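Iron transport multicopper oxidase FET3 (Saccharomyces cerevisiae, PDB 1ZPU) oxidises iron(II) to iron(III) with molecular oxygen, using four bound copper ions, to supply high-affinity iron uptake, and also oxidises copper(I). Local coordinates at residues L137-W142 / Q201-E206; N174-T179 / L270-Y275; A251-F256 / P285-V290. One frame throughout, in Å; residues are numbered along the deposited sequence.

Interaction 1: residues L137-W142 / Q201-E206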
# COMPACT_ATOMS: atom_id res chain seq x y z
N LEU A 137 12.74 -9.06 -5.23
CA LEU A 137 13.13 -9.09 -3.85
C LEU A 137 12.02 -8.41 -3.08
O LEU A 137 11.62 -7.29 -3.43
CB LEU A 137 14.43 -8.34 -3.63
CG LEU A 137 15.69 -8.76 -4.38
CD1 LEU A 137 16.78 -7.81 -3.97
CD2 LEU A 137 16.08 -10.18 -4.05
N SER A 138 11.51 -9.08 -2.05
CA SER A 138 10.49 -8.50 -1.19
C SER A 138 11.13 -8.00 0.09
O SER A 138 11.40 -8.79 1.00
CB SER A 138 9.45 -9.56 -0.82
OG SER A 138 8.78 -10.08 -1.96
N LEU A 139 11.38 -6.70 0.16
CA LEU A 139 11.90 -6.07 1.36
C LEU A 139 10.75 -5.86 2.36
O LEU A 139 9.61 -5.55 1.98
CB LEU A 139 12.55 -4.73 1.05
CG LEU A 139 13.38 -4.56 -0.23
CD1 LEU A 139 13.83 -3.10 -0.41
CD2 LEU A 139 14.56 -5.47 -0.21
N SER A 140 11.07 -6.03 3.65
CA SER A 140 10.10 -5.81 4.72
C SER A 140 10.81 -5.59 6.04
O SER A 140 11.99 -5.87 6.13
CB SER A 140 9.15 -7.01 4.82
OG SER A 140 8.23 -6.81 5.87
N GLU A 141 10.10 -5.09 7.05
CA GLU A 141 10.61 -5.18 8.43
C GLU A 141 9.94 -6.38 9.10
O GLU A 141 8.94 -6.88 8.59
CB GLU A 141 10.37 -3.90 9.23
CG GLU A 141 8.92 -3.69 9.72
CD GLU A 141 7.97 -3.29 8.60
OE1 GLU A 141 7.98 -2.08 8.21
OE2 GLU A 141 7.22 -4.19 8.11
N TRP A 142 10.48 -6.81 10.24
CA TRP A 142 9.93 -7.96 10.95
C TRP A 142 9.78 -7.69 12.47
O TRP A 142 10.70 -7.16 13.11
CB TRP A 142 10.78 -9.19 10.66
CG TRP A 142 10.19 -10.44 11.16
CD1 TRP A 142 10.68 -11.24 12.15
CD2 TRP A 142 8.99 -11.04 10.71
NE1 TRP A 142 9.85 -12.32 12.34
CE2 TRP A 142 8.80 -12.22 11.48
CE3 TRP A 142 8.04 -10.70 9.74
CZ2 TRP A 142 7.71 -13.05 11.30
CZ3 TRP A 142 6.94 -11.55 9.57
CH2 TRP A 142 6.80 -12.71 10.35
N GLN A 201 12.64 1.95 3.36
CA GLN A 201 13.99 1.40 3.33
C GLN A 201 14.83 2.03 2.25
O GLN A 201 14.33 2.35 1.17
CB GLN A 201 13.96 -0.09 3.10
CG GLN A 201 13.26 -0.89 4.19
CD GLN A 201 13.52 -2.36 4.06
OE1 GLN A 201 14.57 -2.77 3.54
NE2 GLN A 201 12.59 -3.18 4.49
N TYR A 202 16.11 2.20 2.53
CA TYR A 202 17.05 2.52 1.47
C TYR A 202 17.57 1.21 0.94
O TYR A 202 17.78 0.25 1.70
CB TYR A 202 18.22 3.36 1.96
CG TYR A 202 17.83 4.65 2.62
CD1 TYR A 202 17.58 4.68 3.99
CD2 TYR A 202 17.75 5.84 1.90
CE1 TYR A 202 17.24 5.85 4.62
CE2 TYR A 202 17.41 7.03 2.52
CZ TYR A 202 17.15 7.03 3.89
OH TYR A 202 16.80 8.18 4.56
N PHE A 203 17.77 1.15 -0.37
CA PHE A 203 18.25 -0.06 -0.99
C PHE A 203 19.35 0.24 -1.98
O PHE A 203 19.22 1.17 -2.78
CB PHE A 203 17.11 -0.76 -1.72
CG PHE A 203 17.52 -2.02 -2.40
CD1 PHE A 203 17.50 -3.23 -1.71
CD2 PHE A 203 17.95 -2.00 -3.73
CE1 PHE A 203 17.88 -4.40 -2.34
CE2 PHE A 203 18.34 -3.15 -4.36
CZ PHE A 203 18.31 -4.36 -3.67
N TRP A 204 20.42 -0.55 -1.93
CA TRP A 204 21.50 -0.44 -2.91
C TRP A 204 22.36 -1.70 -3.00
O TRP A 204 22.37 -2.52 -2.09
CB TRP A 204 22.37 0.78 -2.65
CG TRP A 204 23.27 0.71 -1.44
CD1 TRP A 204 24.59 0.38 -1.43
CD2 TRP A 204 22.93 1.02 -0.08
NE1 TRP A 204 25.10 0.46 -0.15
CE2 TRP A 204 24.10 0.86 0.70
CE3 TRP A 204 21.74 1.43 0.56
CZ2 TRP A 204 24.13 1.08 2.08
CZ3 TRP A 204 21.77 1.64 1.94
CH2 TRP A 204 22.96 1.47 2.68
N ILE A 205 23.09 -1.80 -4.11
CA ILE A 205 23.97 -2.93 -4.38
C ILE A 205 25.39 -2.39 -4.52
O ILE A 205 25.65 -1.54 -5.38
CB ILE A 205 23.54 -3.65 -5.67
CG1 ILE A 205 22.08 -4.08 -5.58
CG2 ILE A 205 24.42 -4.85 -5.95
CD1 ILE A 205 21.49 -4.56 -6.89
N GLU A 206 26.30 -2.87 -3.68
CA GLU A 206 27.70 -2.49 -3.74
C GLU A 206 28.23 -2.60 -5.16
O GLU A 206 28.05 -3.63 -5.81
CB GLU A 206 28.52 -3.38 -2.80
CG GLU A 206 30.00 -3.10 -2.81
CD GLU A 206 30.80 -4.13 -2.04
OE1 GLU A 206 32.05 -4.06 -2.08
OE2 GLU A 206 30.20 -5.02 -1.40
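Ser140, which meets Gln201 across this contact, has its hydroxyl held by two groups. Ser140 OG donates to Glu141 O at 2.8 Å and is also bonded to Lys117 NZ. The setting is the second plastocyanin-like domain, a cupredoxin beta sandwich. Strand 137-142 belongs to one sheet and strand 201-205 to the other. Their axes pass 9.1 Å apart, and their directions differ by 143°. This is face-to-face packing of two sheets, so the contact is made mainly by side chains.

Gln201 supplies the polar end. Its CG lies beside the backbone N (chi1 -63°) and the rest of the chain is extended, which carries the amide over to the strand at Ser140. Gln201 NE2 comes to 3.2 Å from Ser140 O. Gln201 OE1 accepts a hydrogen bond from Gln254 NE2 on the next strand of its own sheet, which anchors that side of the amide. Beside it, Leu139 CB rests 3.8 Å from Gln201 OE1.

The apolar part is a cluster of two leucines and one ring. Phe203 CG is anti to the backbone N (chi1 180°), and the ring reaches across the interface. The Leu137 and Leu139 side chains each cross that of Phe203 at about a right angle. Ile192 flanks Leu139 and Phe203, and Ile252 also touches Phe203. The nearest ring atoms differ: Leu139 CD1 lies 3.9 Å from Phe203 CD1, while Leu137 CD1 sits 3.8 Å from Phe203 CZ.

Interaction 2: residues N174-T179 / L270-Y275. With NAG (2-acetamido-2-deoxy-beta-D-glucopyranose), chain H; NAG (2-acetamido-2-deoxy-beta-D-glucopyranose), chain L.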
# COMPACT_ATOMS: atom_id res chain seq x y z
N ASN A 174 11.58 -12.98 3.13
CA ASN A 174 11.26 -13.67 4.37
C ASN A 174 12.43 -14.43 5.03
O ASN A 174 12.21 -15.46 5.68
CB ASN A 174 10.03 -14.57 4.19
CG ASN A 174 8.80 -13.79 3.76
OD1 ASN A 174 8.18 -13.09 4.56
ND2 ASN A 174 8.44 -13.91 2.50
N THR A 175 13.64 -13.92 4.86
CA THR A 175 14.79 -14.25 5.74
C THR A 175 15.69 -13.06 5.91
O THR A 175 15.36 -11.95 5.52
CB THR A 175 15.74 -15.32 5.19
OG1 THR A 175 15.67 -15.32 3.76
CG2 THR A 175 15.42 -16.68 5.74
N MET A 176 16.85 -13.33 6.47
CA MET A 176 17.93 -12.39 6.54
C MET A 176 19.14 -12.98 5.82
O MET A 176 19.17 -14.17 5.54
CB MET A 176 18.27 -12.09 7.99
CG MET A 176 17.23 -11.23 8.66
SD MET A 176 17.91 -10.50 10.14
CE MET A 176 18.69 -9.01 9.53
N ASN A 177 20.13 -12.14 5.55
CA ASN A 177 21.38 -12.57 4.90
C ASN A 177 21.16 -13.60 3.78
O ASN A 177 21.63 -14.73 3.84
CB ASN A 177 22.47 -12.96 5.92
CG ASN A 177 21.89 -13.47 7.21
OD1 ASN A 177 21.23 -14.50 7.22
ND2 ASN A 177 22.14 -12.78 8.32
N LEU A 178 20.43 -13.14 2.76
CA LEU A 178 20.03 -13.89 1.60
C LEU A 178 21.11 -13.94 0.54
O LEU A 178 21.86 -12.98 0.35
CB LEU A 178 18.82 -13.19 0.98
CG LEU A 178 18.13 -13.77 -0.25
CD1 LEU A 178 17.44 -15.09 0.09
CD2 LEU A 178 17.12 -12.77 -0.75
N THR A 179 21.12 -15.06 -0.18
CA THR A 179 22.03 -15.29 -1.27
C THR A 179 21.34 -15.12 -2.64
O THR A 179 20.26 -15.68 -2.88
CB THR A 179 22.56 -16.70 -1.14
OG1 THR A 179 23.51 -16.70 -0.08
CG2 THR A 179 23.21 -17.16 -2.40
N LEU A 270 20.34 -1.58 12.26
CA LEU A 270 19.69 -0.61 11.38
C LEU A 270 19.93 -0.95 9.92
O LEU A 270 19.07 -0.68 9.05
CB LEU A 270 20.18 0.80 11.67
CG LEU A 270 19.72 1.47 12.96
CD1 LEU A 270 20.24 2.91 12.98
CD2 LEU A 270 18.19 1.42 13.12
N ASN A 271 21.09 -1.53 9.63
CA ASN A 271 21.36 -1.92 8.25
C ASN A 271 21.72 -3.38 8.08
O ASN A 271 22.47 -3.92 8.85
CB ASN A 271 22.31 -0.93 7.52
CG ASN A 271 23.41 -0.40 8.39
OD1 ASN A 271 24.23 -1.16 8.86
ND2 ASN A 271 23.46 0.92 8.58
N ALA A 272 21.14 -4.01 7.07
CA ALA A 272 21.24 -5.45 6.88
C ALA A 272 21.93 -5.80 5.56
O ALA A 272 21.68 -5.16 4.53
CB ALA A 272 19.89 -6.07 6.92
N THR A 273 22.81 -6.80 5.59
CA THR A 273 23.59 -7.20 4.42
C THR A 273 23.13 -8.54 3.87
O THR A 273 23.01 -9.53 4.60
CB THR A 273 25.12 -7.35 4.73
OG1 THR A 273 25.63 -6.18 5.39
CG2 THR A 273 25.91 -7.62 3.48
N SER A 274 22.89 -8.57 2.56
CA SER A 274 22.68 -9.81 1.82
C SER A 274 23.76 -9.95 0.75
O SER A 274 24.62 -9.08 0.60
CB SER A 274 21.30 -9.86 1.19
OG SER A 274 20.37 -10.43 2.09
N TYR A 275 23.73 -11.05 -0.01
CA TYR A 275 24.87 -11.39 -0.84
C TYR A 275 24.56 -11.59 -2.31
O TYR A 275 23.84 -12.50 -2.69
CB TYR A 275 25.56 -12.65 -0.31
CG TYR A 275 25.60 -12.71 1.18
CD1 TYR A 275 24.91 -13.71 1.86
CD2 TYR A 275 26.31 -11.77 1.92
CE1 TYR A 275 24.93 -13.78 3.23
CE2 TYR A 275 26.33 -11.82 3.29
CZ TYR A 275 25.63 -12.83 3.94
OH TYR A 275 25.65 -12.91 5.32
C1 NAG H . 21.99 -13.64 9.49
C2 NAG H . 21.17 -14.71 10.23
C3 NAG H . 20.84 -14.32 11.67
C4 NAG H . 22.05 -13.81 12.44
C5 NAG H . 22.71 -12.75 11.56
C6 NAG H . 24.01 -12.23 12.14
C7 NAG H . 19.26 -15.89 9.13
C8 NAG H . 20.03 -17.08 8.62
N2 NAG H . 19.91 -14.81 9.57
O3 NAG H . 20.29 -15.40 12.38
O4 NAG H . 21.60 -13.27 13.67
O5 NAG H . 23.07 -13.37 10.34
O6 NAG H . 24.92 -13.30 12.06
O7 NAG H . 18.03 -15.88 9.10
C1 NAG L . 24.82 1.49 8.63
C2 NAG L . 26.05 1.51 9.53
C3 NAG L . 26.69 2.90 9.67
C4 NAG L . 27.05 3.48 8.32
C5 NAG L . 25.73 3.50 7.54
C6 NAG L . 25.94 4.04 6.13
C7 NAG L . 26.49 0.11 11.47
C8 NAG L . 27.36 -0.82 10.67
N2 NAG L . 25.72 0.99 10.83
O3 NAG L . 27.90 2.84 10.39
O4 NAG L . 27.60 4.77 8.55
O5 NAG L . 25.15 2.19 7.44
O6 NAG L . 26.70 3.12 5.39
O7 NAG L . 26.53 0.02 12.70
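Two hydrogen bonds join Leu178 to strand 271-275. Tyr275 N donates to Leu178 O at 2.7 Å, with an N-H...O angle of 161°. The donor lies nearly along the C=O axis. One peptide earlier, Leu178 N donates to Ser274 OG at 2.8 Å, and this bond is more bent, at 145°. Both backbone polar atoms of Leu178 are therefore tied to the strand. The first bond is of the ordinary sheet kind, but in the second a serine hydroxyl is the acceptor. Thr179 and Tyr275 then form a parallel bridge, and a backbone bond between Tyr275 and Trp180 continues the pairing.

A weaker CA-H...O contact, from Asn177 CA to Thr273 O at 3.5 Å, lies on the loop side of these bonds. The Tyr275 ring reaches back alongside residues 177-179. Its CG is beside the backbone N (chi1 -38°), and the ring passes close to Leu178 O and Asn177 O, both placed obliquely to it. Thr179 OG1 lies at the ring edge, near its plane, 3.8 Å from Tyr275 CD1.

Apolar packing closes the other end. Met176 bends at its last torsion, and Met176 CE comes to 4.1 Å from Ala272 CB. Ile171 also borders Met176. Both segments carry N-linked sugar. Asn177 ND2 and Asn271 ND2 are each bonded to C1 of their own N-acetylglucosamine. The Asn177 sugar turns its acetamido nitrogen N2 toward Met176 CB.

Here a loop enters strand 179-181, the edge strand of a five-stranded sheet. Its parallel pairing with strand 271-277 belongs to the cupredoxin beta sandwich of the second plastocyanin-like domain.

Interaction 3: residues A251-F256 / P285-V290. With NAG (2-acetamido-2-deoxy-beta-D-glucopyranose), chain L; NAG (2-acetamido-2-deoxy-beta-D-glucopyranose), chain B.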
# COMPACT_ATOMS: atom_id res chain seq x y z
N ALA A 251 27.84 -6.92 -1.82
CA ALA A 251 26.81 -6.79 -0.80
C ALA A 251 25.52 -6.19 -1.37
O ALA A 251 25.57 -5.16 -2.06
CB ALA A 251 27.33 -5.94 0.32
N ILE A 252 24.39 -6.85 -1.11
CA ILE A 252 23.06 -6.30 -1.36
C ILE A 252 22.63 -5.69 -0.03
O ILE A 252 22.55 -6.38 0.98
CB ILE A 252 22.04 -7.39 -1.78
CG1 ILE A 252 22.47 -8.10 -3.06
CG2 ILE A 252 20.63 -6.79 -1.94
CD1 ILE A 252 21.74 -9.40 -3.28
N MET A 253 22.36 -4.40 -0.03
CA MET A 253 22.22 -3.65 1.20
C MET A 253 20.84 -3.04 1.37
O MET A 253 20.33 -2.38 0.46
CB MET A 253 23.27 -2.55 1.21
CG MET A 253 23.75 -2.17 2.59
SD MET A 253 24.93 -3.33 3.31
CE MET A 253 25.28 -4.33 1.90
N GLN A 254 20.23 -3.27 2.52
CA GLN A 254 18.99 -2.58 2.89
C GLN A 254 19.14 -1.87 4.25
O GLN A 254 19.77 -2.39 5.18
CB GLN A 254 17.76 -3.52 2.80
CG GLN A 254 17.61 -4.51 3.88
CD GLN A 254 16.66 -5.67 3.53
OE1 GLN A 254 17.10 -6.80 3.33
NE2 GLN A 254 15.35 -5.41 3.50
N LYS A 255 18.57 -0.67 4.36
CA LYS A 255 18.77 0.15 5.55
C LYS A 255 17.46 0.76 6.02
O LYS A 255 16.67 1.22 5.19
CB LYS A 255 19.78 1.26 5.22
CG LYS A 255 20.31 2.01 6.42
CD LYS A 255 21.21 3.16 5.98
CE LYS A 255 22.08 3.66 7.13
NZ LYS A 255 21.41 3.54 8.46
N PHE A 256 17.23 0.76 7.33
CA PHE A 256 16.06 1.40 7.93
C PHE A 256 16.07 2.90 7.63
O PHE A 256 17.14 3.52 7.58
CB PHE A 256 16.14 1.31 9.45
CG PHE A 256 15.41 0.16 10.06
CD1 PHE A 256 16.07 -1.03 10.36
CD2 PHE A 256 14.08 0.30 10.44
CE1 PHE A 256 15.40 -2.06 10.95
CE2 PHE A 256 13.39 -0.74 11.05
CZ PHE A 256 14.04 -1.92 11.31
N PRO A 285 30.43 -11.30 1.19
CA PRO A 285 30.62 -9.86 1.35
C PRO A 285 30.30 -9.34 2.75
O PRO A 285 29.35 -9.80 3.39
CB PRO A 285 29.65 -9.26 0.33
CG PRO A 285 28.73 -10.37 -0.08
CD PRO A 285 29.48 -11.63 0.12
N THR A 286 31.13 -8.41 3.22
CA THR A 286 30.86 -7.64 4.43
C THR A 286 29.89 -6.51 4.10
O THR A 286 29.55 -6.31 2.94
CB THR A 286 32.16 -7.03 4.92
OG1 THR A 286 32.83 -6.39 3.82
CG2 THR A 286 33.06 -8.11 5.50
N GLN A 287 29.45 -5.75 5.11
CA GLN A 287 28.58 -4.60 4.89
C GLN A 287 29.24 -3.58 3.99
O GLN A 287 30.43 -3.28 4.14
CB GLN A 287 28.24 -3.92 6.19
CG GLN A 287 27.58 -2.59 5.95
CD GLN A 287 27.18 -1.87 7.21
OE1 GLN A 287 27.46 -2.33 8.33
NE2 GLN A 287 26.53 -0.72 7.05
N ASN A 288 28.47 -3.04 3.05
CA ASN A 288 28.94 -1.94 2.24
C ASN A 288 28.58 -0.59 2.87
O ASN A 288 27.41 -0.21 2.94
CB ASN A 288 28.38 -2.04 0.82
CG ASN A 288 28.94 -0.95 -0.10
OD1 ASN A 288 28.17 -0.19 -0.70
ND2 ASN A 288 30.26 -0.87 -0.21
N TYR A 289 29.60 0.10 3.36
CA TYR A 289 29.43 1.41 3.97
C TYR A 289 29.18 2.44 2.91
O TYR A 289 29.84 2.48 1.89
CB TYR A 289 30.66 1.77 4.79
CG TYR A 289 30.71 0.95 6.04
CD1 TYR A 289 31.83 0.20 6.38
CD2 TYR A 289 29.60 0.89 6.87
CE1 TYR A 289 31.84 -0.57 7.54
CE2 TYR A 289 29.60 0.14 8.01
CZ TYR A 289 30.71 -0.59 8.35
OH TYR A 289 30.64 -1.33 9.51
N VAL A 290 28.20 3.29 3.15
CA VAL A 290 27.85 4.29 2.18
C VAL A 290 28.08 5.67 2.81
O VAL A 290 27.89 5.86 4.02
CB VAL A 290 26.41 4.06 1.66
CG1 VAL A 290 25.45 5.10 2.18
CG2 VAL A 290 26.40 4.00 0.16
C1 NAG L . 24.82 1.49 8.63
C2 NAG L . 26.05 1.51 9.53
C3 NAG L . 26.69 2.90 9.67
C4 NAG L . 27.05 3.48 8.32
C5 NAG L . 25.73 3.50 7.54
C6 NAG L . 25.94 4.04 6.13
C7 NAG L . 26.49 0.11 11.47
C8 NAG L . 27.36 -0.82 10.67
N2 NAG L . 25.72 0.99 10.83
O3 NAG L . 27.90 2.84 10.39
O4 NAG L . 27.60 4.77 8.55
O5 NAG L . 25.15 2.19 7.44
O6 NAG L . 26.70 3.12 5.39
O7 NAG L . 26.53 0.02 12.70
C1 NAG B . 28.83 5.08 7.83
C2 NAG B . 28.81 6.56 7.46
C3 NAG B . 30.10 7.08 6.79
C4 NAG B . 31.38 6.61 7.47
C5 NAG B . 31.25 5.12 7.87
C6 NAG B . 32.43 4.67 8.72
C7 NAG B . 26.71 7.70 6.98
C8 NAG B . 25.70 8.09 5.94
N2 NAG B . 27.68 6.86 6.60
O3 NAG B . 30.08 8.49 6.72
O4 NAG B . 32.48 6.80 6.58
O5 NAG B . 30.02 4.82 8.56
O6 NAG B . 31.99 3.77 9.71
O7 NAG B . 26.63 8.15 8.12
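A loop packs here across one face of a beta sheet. Strand 251-256 runs inside the five-stranded sheet of the second plastocyanin-like domain, a cupredoxin sandwich. Segment 285-290 has no regular structure and lies over the face that bears Ala251 and Met253. It belongs to the connection that leads on from strand 271-277 toward strand 316-326.

At one end the small Ala251 lets the loop come close. Ala251 CB lies 3.5 Å from Thr286 O and 4.1 Å from Pro285 CB. Asn288 CB also borders this methyl. Further along, Met253 meets the loop with its sulfur end. The chain is bent at chi2 (78°) and again at chi3, which turns SD and CE to the loop backbone. Asn288 N makes a weak hydrogen bond to Met253 SD, 3.6 Å long. Gln287 CG touches the same sulfur at 3.8 Å, and the Gln287 and Met253 chains cross at about a right angle. The Asn288 side-chain amide is held separately: Asn288 OD1 accepts from Trp204 NE1 on the neighbouring strand.

The far end of the segment is hydrogen-bonded to the glycan on Asn271. Lys255 CE, on the strand, passes near O5 of the first N-acetylglucosamine, while the Tyr289 ring lies beside that sugar. Val290 binds the glycan through its backbone. Val290 O accepts from N2 of the second N-acetylglucosamine at 2.8 Å. Val290 N donates to O6 of the first sugar at 2.7 Å, and this bond is almost straight, at 174°.

How the interactions relate
All three contacts involve one five-stranded sheet of the second plastocyanin-like domain, and their centres lie 8 to 10 Å apart. Interaction 1 joins it to the facing sheet, interaction 2 builds its edge, and interaction 3 covers its other face. Strand 250-256 runs between strand 201-205 of interaction 1 and strand 271-277 of interaction 2. Trp204 O and Met253 N, 2.8 Å apart, link interactions 1 and 3; Ser274 N and Ile252 O, 2.7 Å apart, link 2 and 3. The sugar on Asn271 touches both 2 and 3. Interaction 1 lies nearest the copper sites: the Glu141 side chain is about 9 Å from that of His464, a type 3 ligand.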